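Local coordinates for SusD superfamily protein (Bacteroides thetaiotaomicron, PDB 3MCX) that is of unknown function but, as a SusD-family outer-membrane protein of a gut bacterium, probably helps capture glycans at the cell surface, at residues A[45-57]-A[411-424]. Sequence-based numbering, arbitrary orientation.
Sequences YWYYGDCRAADVQ and RKELVGEGEVFYDY
Asp55 and Arg411 meet in a side-on salt bridge, guanidinium NE and NH2 each taking one carboxylate oxygen through its syn lone pair. Arg411 NH2 reaches Asp55 OD1 over 2.9 Å, almost straight, and the flat groups lie nearly coplanar, 13° apart. Two waters also donate to Asp55 OD2, one weakly, while Tyr424 OH sits above the rim of one guanidinium face. A leucine in place of Arg411 would probably leave the buried Asp55 carboxylate without its countercharge, held in this contact by waters alone. Asp50 turns its carboxylate on backbone: OD1 accepts Gly416 N (2.9 Å) from well above the carboxylate plane, OD2 takes Gly418 N (2.8 Å) on the syn side, tilted 29° out of it. A water donates to OD1 and another lies within bonding distance of OD2, which would help spread the buried charge. In this mainly helical SusD fold (TPR clan), the gripped loop, with a type II turn from Leu414 to Glu417, links helices 403-414 and 420-426; loop and start of helix 420-426 lie against helix 44-51 in the interior, away from the zinc sites, while Arg411 reaches the segment beyond. Gly49 CA is 3.4 Å from Gly418 O, where a side chain would collide; Gly49 O accepts Phe421 N. Trp46 NE1 bonds weakly to Gly416 O. Phe421, its CG turned away from the backbone N (chi1 -178°), offers one ring face to Arg52 CB, 3.5 Å above its centre (CH-pi). Tyr48 CE2 packs on Phe421 CE2, Ala53 CB on Val420 CG1, Val56 CG2 on Val415 CG2.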
loop_
_atom_site.group_PDB
_atom_site.type_symbol
_atom_site.label_atom_id
_atom_site.label_comp_id
_atom_site.label_asym_id
_atom_site.label_seq_id
_atom_site.Cartn_x
_atom_site.Cartn_y
_atom_site.Cartn_z
ATOM N N TYR A 45 -3.306 2.541 6.253
ATOM C CA TYR A 45 -2.985 2.484 4.819
ATOM C C TYR A 45 -2.073 1.288 4.460
ATOM O O TYR A 45 -1.807 1.032 3.273
ATOM C CB TYR A 45 -2.409 3.797 4.321
ATOM C CG TYR A 45 -3.422 4.929 4.285
ATOM C CD1 TYR A 45 -3.717 5.669 5.418
ATOM C CD2 TYR A 45 -4.070 5.252 3.108
ATOM C CE1 TYR A 45 -4.627 6.715 5.374
ATOM C CE2 TYR A 45 -4.985 6.309 3.067
ATOM C CZ TYR A 45 -5.241 7.025 4.191
ATOM O OH TYR A 45 -6.130 8.076 4.153
ATOM N N TRP A 46 -1.552 0.620 5.483
ATOM C CA TRP A 46 -0.748 -0.582 5.291
ATOM C C TRP A 46 -1.677 -1.766 5.079
ATOM O O TRP A 46 -1.600 -2.451 4.049
ATOM C CB TRP A 46 0.198 -0.751 6.483
ATOM C CG TRP A 46 1.264 -1.786 6.327
ATOM C CD1 TRP A 46 1.280 -2.842 5.475
ATOM C CD2 TRP A 46 2.455 -1.872 7.125
ATOM N NE1 TRP A 46 2.456 -3.578 5.684
ATOM C CE2 TRP A 46 3.169 -2.997 6.702
ATOM C CE3 TRP A 46 2.990 -1.091 8.173
ATOM C CZ2 TRP A 46 4.402 -3.360 7.270
ATOM C CZ3 TRP A 46 4.212 -1.458 8.736
ATOM C CH2 TRP A 46 4.898 -2.579 8.290
ATOM N N TYR A 47 -2.575 -2.015 6.018
ATOM C CA TYR A 47 -3.372 -3.236 5.948
ATOM C C TYR A 47 -4.714 -3.117 5.254
ATOM O O TYR A 47 -5.348 -4.137 4.950
ATOM C CB TYR A 47 -3.495 -3.914 7.317
ATOM C CG TYR A 47 -4.082 -3.082 8.433
ATOM C CD1 TYR A 47 -5.381 -2.565 8.356
ATOM C CD2 TYR A 47 -3.408 -2.903 9.621
ATOM C CE1 TYR A 47 -5.939 -1.812 9.420
ATOM C CE2 TYR A 47 -3.930 -2.184 10.672
ATOM C CZ TYR A 47 -5.201 -1.631 10.564
ATOM O OH TYR A 47 -5.732 -0.901 11.623
ATOM N N TYR A 48 -5.176 -1.890 4.927
ATOM C CA TYR A 48 -6.446 -1.729 4.200
ATOM C C TYR A 48 -6.509 -2.564 2.931
ATOM O O TYR A 48 -7.473 -3.321 2.742
ATOM C CB TYR A 48 -6.700 -0.256 3.897
ATOM C CG TYR A 48 -7.974 0.030 3.118
ATOM C CD1 TYR A 48 -9.205 0.041 3.729
ATOM C CD2 TYR A 48 -7.937 0.265 1.738
ATOM C CE1 TYR A 48 -10.362 0.325 3.019
ATOM C CE2 TYR A 48 -9.094 0.532 1.018
ATOM C CZ TYR A 48 -10.298 0.549 1.673
ATOM O OH TYR A 48 -11.456 0.815 0.992
ATOM N N GLY A 49 -5.469 -2.506 2.124
ATOM C CA GLY A 49 -5.459 -3.180 0.836
ATOM C C GLY A 49 -5.297 -4.679 0.919
ATOM O O GLY A 49 -5.362 -5.362 -0.101
ATOM N N ASP A 50 -5.088 -5.219 2.116
ATOM C CA ASP A 50 -5.119 -6.652 2.341
ATOM C C ASP A 50 -6.454 -7.113 2.935
ATOM O O ASP A 50 -7.106 -7.982 2.374
ATOM C CB ASP A 50 -3.946 -7.035 3.212
ATOM C CG ASP A 50 -2.640 -6.843 2.491
ATOM O OD1 ASP A 50 -2.381 -7.631 1.543
ATOM O OD2 ASP A 50 -1.904 -5.918 2.859
ATOM N N CYS A 51 -6.908 -6.505 4.008
ATOM C CA CYS A 51 -8.130 -6.989 4.656
ATOM C C CYS A 51 -9.407 -6.754 3.860
ATOM O O CYS A 51 -10.460 -7.359 4.151
ATOM C CB CYS A 51 -8.297 -6.482 6.102
ATOM S SG CYS A 51 -8.630 -4.719 6.249
ATOM N N ARG A 52 -9.342 -5.896 2.838
ATOM C CA ARG A 52 -10.472 -5.654 1.956
ATOM C C ARG A 52 -10.605 -6.702 0.851
ATOM O O ARG A 52 -11.642 -6.761 0.174
ATOM C CB ARG A 52 -10.382 -4.240 1.347
ATOM C CG ARG A 52 -10.471 -3.119 2.337
ATOM C CD ARG A 52 -11.886 -2.833 2.758
ATOM N NE ARG A 52 -12.537 -1.942 1.788
ATOM C CZ ARG A 52 -13.717 -1.377 1.984
ATOM N NH1 ARG A 52 -14.439 -1.691 3.045
ATOM N NH2 ARG A 52 -14.170 -0.478 1.111
ATOM N N ALA A 53 -9.568 -7.525 0.664
ATOM C CA ALA A 53 -9.561 -8.570 -0.361
ATOM C C ALA A 53 -9.881 -9.913 0.320
ATOM O O ALA A 53 -10.747 -9.946 1.202
ATOM C CB ALA A 53 -8.231 -8.581 -1.176
ATOM N N ALA A 54 -9.304 -11.024 -0.127
ATOM C CA ALA A 54 -9.741 -12.357 0.305
ATOM C C ALA A 54 -8.711 -13.200 1.038
ATOM O O ALA A 54 -9.063 -14.305 1.499
ATOM C CB ALA A 54 -10.265 -13.160 -0.909
ATOM N N ASP A 55 -7.470 -12.712 1.081
ATOM C CA ASP A 55 -6.323 -13.467 1.576
ATOM C C ASP A 55 -5.960 -13.184 3.019
ATOM O O ASP A 55 -5.350 -14.049 3.681
ATOM C CB ASP A 55 -5.115 -13.233 0.672
ATOM C CG ASP A 55 -5.299 -13.838 -0.699
ATOM O OD1 ASP A 55 -5.845 -14.963 -0.786
ATOM O OD2 ASP A 55 -4.885 -13.183 -1.686
ATOM N N VAL A 56 -6.234 -11.964 3.484
ATOM C CA VAL A 56 -5.943 -11.538 4.855
ATOM C C VAL A 56 -7.282 -11.137 5.440
ATOM O O VAL A 56 -8.012 -10.317 4.857
ATOM C CB VAL A 56 -4.937 -10.392 4.916
ATOM C CG1 VAL A 56 -4.779 -9.944 6.360
ATOM C CG2 VAL A 56 -3.576 -10.775 4.311
ATOM N N GLN A 57 -7.640 -11.726 6.572
ATOM C CA GLN A 57 -8.935 -11.480 7.205
ATOM C C GLN A 57 -8.750 -10.996 8.637
ATOM O O GLN A 57 -7.697 -11.174 9.238
ATOM C CB GLN A 57 -9.788 -12.760 7.208
ATOM C CG GLN A 57 -9.126 -13.942 7.876
ATOM C CD GLN A 57 -10.068 -15.087 8.074
ATOM O OE1 GLN A 57 -10.231 -15.988 7.231
ATOM N NE2 GLN A 57 -10.753 -15.063 9.211
ATOM N N ARG A 411 -0.813 -12.075 -5.605
ATOM C CA ARG A 411 -1.394 -12.436 -4.306
ATOM C C ARG A 411 -0.345 -13.162 -3.445
ATOM O O ARG A 411 -0.229 -12.905 -2.238
ATOM C CB ARG A 411 -2.657 -13.286 -4.469
ATOM C CG ARG A 411 -3.848 -12.420 -4.902
ATOM C CD ARG A 411 -4.971 -13.306 -5.353
ATOM N NE ARG A 411 -5.507 -14.116 -4.264
ATOM C CZ ARG A 411 -6.319 -15.156 -4.434
ATOM N NH1 ARG A 411 -6.698 -15.544 -5.663
ATOM N NH2 ARG A 411 -6.768 -15.834 -3.369
ATOM N N LYS A 412 0.408 -14.063 -4.057
ATOM C CA LYS A 412 1.433 -14.810 -3.323
ATOM C C LYS A 412 2.582 -13.863 -2.881
ATOM O O LYS A 412 3.059 -13.933 -1.762
ATOM C CB LYS A 412 2.014 -15.931 -4.166
ATOM C CG LYS A 412 1.040 -17.066 -4.486
ATOM C CD LYS A 412 1.649 -18.076 -5.436
ATOM C CE LYS A 412 0.627 -19.067 -5.956
ATOM N NZ LYS A 412 1.273 -20.189 -6.715
ATOM N N GLU A 413 3.023 -12.984 -3.768
ATOM C CA GLU A 413 4.201 -12.174 -3.551
ATOM C C GLU A 413 3.944 -10.999 -2.629
ATOM O O GLU A 413 4.802 -10.649 -1.833
ATOM C CB GLU A 413 4.757 -11.656 -4.895
ATOM C CG GLU A 413 6.096 -10.919 -4.758
ATOM C CD GLU A 413 7.166 -11.782 -4.086
ATOM O OE1 GLU A 413 7.242 -12.980 -4.426
ATOM O OE2 GLU A 413 7.942 -11.272 -3.229
ATOM N N LEU A 414 2.781 -10.374 -2.753
ATOM C CA LEU A 414 2.528 -9.068 -2.134
ATOM C C LEU A 414 1.551 -9.120 -0.966
ATOM O O LEU A 414 1.131 -8.093 -0.453
ATOM C CB LEU A 414 2.019 -8.087 -3.198
ATOM C CG LEU A 414 2.999 -7.851 -4.369
ATOM C CD1 LEU A 414 2.388 -6.963 -5.444
ATOM C CD2 LEU A 414 4.305 -7.241 -3.851
ATOM N N VAL A 415 1.232 -10.334 -0.520
ATOM C CA VAL A 415 0.369 -10.494 0.653
ATOM C C VAL A 415 0.920 -9.669 1.823
ATOM O O VAL A 415 2.094 -9.712 2.122
ATOM C CB VAL A 415 0.224 -11.990 1.055
ATOM C CG1 VAL A 415 1.577 -12.620 1.487
ATOM C CG2 VAL A 415 -0.845 -12.141 2.151
ATOM N N GLY A 416 0.076 -8.879 2.457
ATOM C CA GLY A 416 0.520 -8.086 3.608
ATOM C C GLY A 416 1.098 -6.724 3.263
ATOM O O GLY A 416 1.394 -5.943 4.154
ATOM N N GLU A 417 1.199 -6.400 1.981
ATOM C CA GLU A 417 1.863 -5.182 1.533
ATOM C C GLU A 417 0.916 -4.121 0.944
ATOM O O GLU A 417 1.365 -3.105 0.377
ATOM C CB GLU A 417 3.042 -5.539 0.611
ATOM C CG GLU A 417 4.119 -6.324 1.360
ATOM C CD GLU A 417 5.250 -6.785 0.463
ATOM O OE1 GLU A 417 6.156 -5.984 0.175
ATOM O OE2 GLU A 417 5.187 -7.935 0.025
ATOM N N GLY A 418 -0.368 -4.308 1.180
ATOM C CA GLY A 418 -1.331 -3.231 1.005
ATOM C C GLY A 418 -1.878 -2.979 -0.378
ATOM O O GLY A 418 -2.565 -1.993 -0.564
ATOM N N GLU A 419 -1.630 -3.876 -1.341
ATOM C CA GLU A 419 -2.006 -3.619 -2.737
ATOM C C GLU A 419 -3.018 -4.585 -3.340
ATOM O O GLU A 419 -3.663 -4.231 -4.322
ATOM C CB GLU A 419 -0.791 -3.591 -3.649
ATOM C CG GLU A 419 0.097 -2.393 -3.427
ATOM C CD GLU A 419 -0.584 -1.106 -3.714
ATOM O OE1 GLU A 419 -1.288 -1.028 -4.753
ATOM O OE2 GLU A 419 -0.493 -0.167 -2.909
ATOM N N VAL A 420 -3.124 -5.811 -2.839
ATOM C CA VAL A 420 -3.929 -6.820 -3.520
ATOM C C VAL A 420 -5.384 -6.431 -3.789
ATOM O O VAL A 420 -5.928 -6.782 -4.841
ATOM C CB VAL A 420 -3.783 -8.199 -2.813
ATOM C CG1 VAL A 420 -4.928 -9.167 -3.125
ATOM C CG2 VAL A 420 -2.417 -8.775 -3.171
ATOM N N PHE A 421 -6.025 -5.703 -2.886
ATOM C CA PHE A 421 -7.388 -5.216 -3.149
ATOM C C PHE A 421 -7.528 -4.562 -4.522
ATOM O O PHE A 421 -8.458 -4.822 -5.269
ATOM C CB PHE A 421 -7.695 -4.203 -2.043
ATOM C CG PHE A 421 -9.075 -3.579 -2.064
ATOM C CD1 PHE A 421 -10.215 -4.294 -2.342
ATOM C CD2 PHE A 421 -9.226 -2.237 -1.673
ATOM C CE1 PHE A 421 -11.447 -3.710 -2.246
ATOM C CE2 PHE A 421 -10.458 -1.661 -1.610
ATOM C CZ PHE A 421 -11.560 -2.387 -1.874
ATOM N N TYR A 422 -6.576 -3.691 -4.809
ATOM C CA TYR A 422 -6.605 -2.896 -6.056
ATOM C C TYR A 422 -6.431 -3.767 -7.291
ATOM O O TYR A 422 -6.953 -3.439 -8.361
ATOM C CB TYR A 422 -5.555 -1.784 -5.956
ATOM C CG TYR A 422 -5.806 -0.951 -4.737
ATOM C CD1 TYR A 422 -6.959 -0.154 -4.655
ATOM C CD2 TYR A 422 -4.992 -1.074 -3.615
ATOM C CE1 TYR A 422 -7.249 0.571 -3.549
ATOM C CE2 TYR A 422 -5.304 -0.345 -2.442
ATOM C CZ TYR A 422 -6.430 0.455 -2.428
ATOM O OH TYR A 422 -6.769 1.173 -1.283
ATOM N N ASP A 423 -5.739 -4.903 -7.146
ATOM C CA ASP A 423 -5.630 -5.896 -8.240
ATOM C C ASP A 423 -7.006 -6.337 -8.721
ATOM O O ASP A 423 -7.239 -6.492 -9.920
ATOM C CB ASP A 423 -4.860 -7.149 -7.803
ATOM C CG ASP A 423 -3.446 -6.876 -7.373
ATOM O OD1 ASP A 423 -2.965 -5.718 -7.348
ATOM O OD2 ASP A 423 -2.757 -7.892 -7.075
ATOM N N TYR A 424 -7.925 -6.578 -7.787
ATOM C CA TYR A 424 -9.268 -6.964 -8.158
ATOM C C TYR A 424 -9.985 -5.765 -8.772
ATOM O O TYR A 424 -10.593 -5.878 -9.838
ATOM C CB TYR A 424 -10.067 -7.421 -6.939
ATOM C CG TYR A 424 -9.635 -8.747 -6.367
ATOM C CD1 TYR A 424 -8.592 -8.802 -5.459
ATOM C CD2 TYR A 424 -10.279 -9.931 -6.715
ATOM C CE1 TYR A 424 -8.192 -10.030 -4.928
ATOM C CE2 TYR A 424 -9.884 -11.134 -6.183
ATOM C CZ TYR A 424 -8.861 -11.167 -5.257
ATOM O OH TYR A 424 -8.454 -12.388 -4.722
HETATM O O HOH W 1 -3.387 -0.608 1.678
HETATM O O HOH W 2 -1.228 -6.701 -0.754
HETATM O O HOH W 3 -1.071 -5.434 5.408
HETATM O O HOH W 4 -7.365 -11.749 -2.147
HETATM O O HOH W 5 -2.603 -11.731 -1.130
#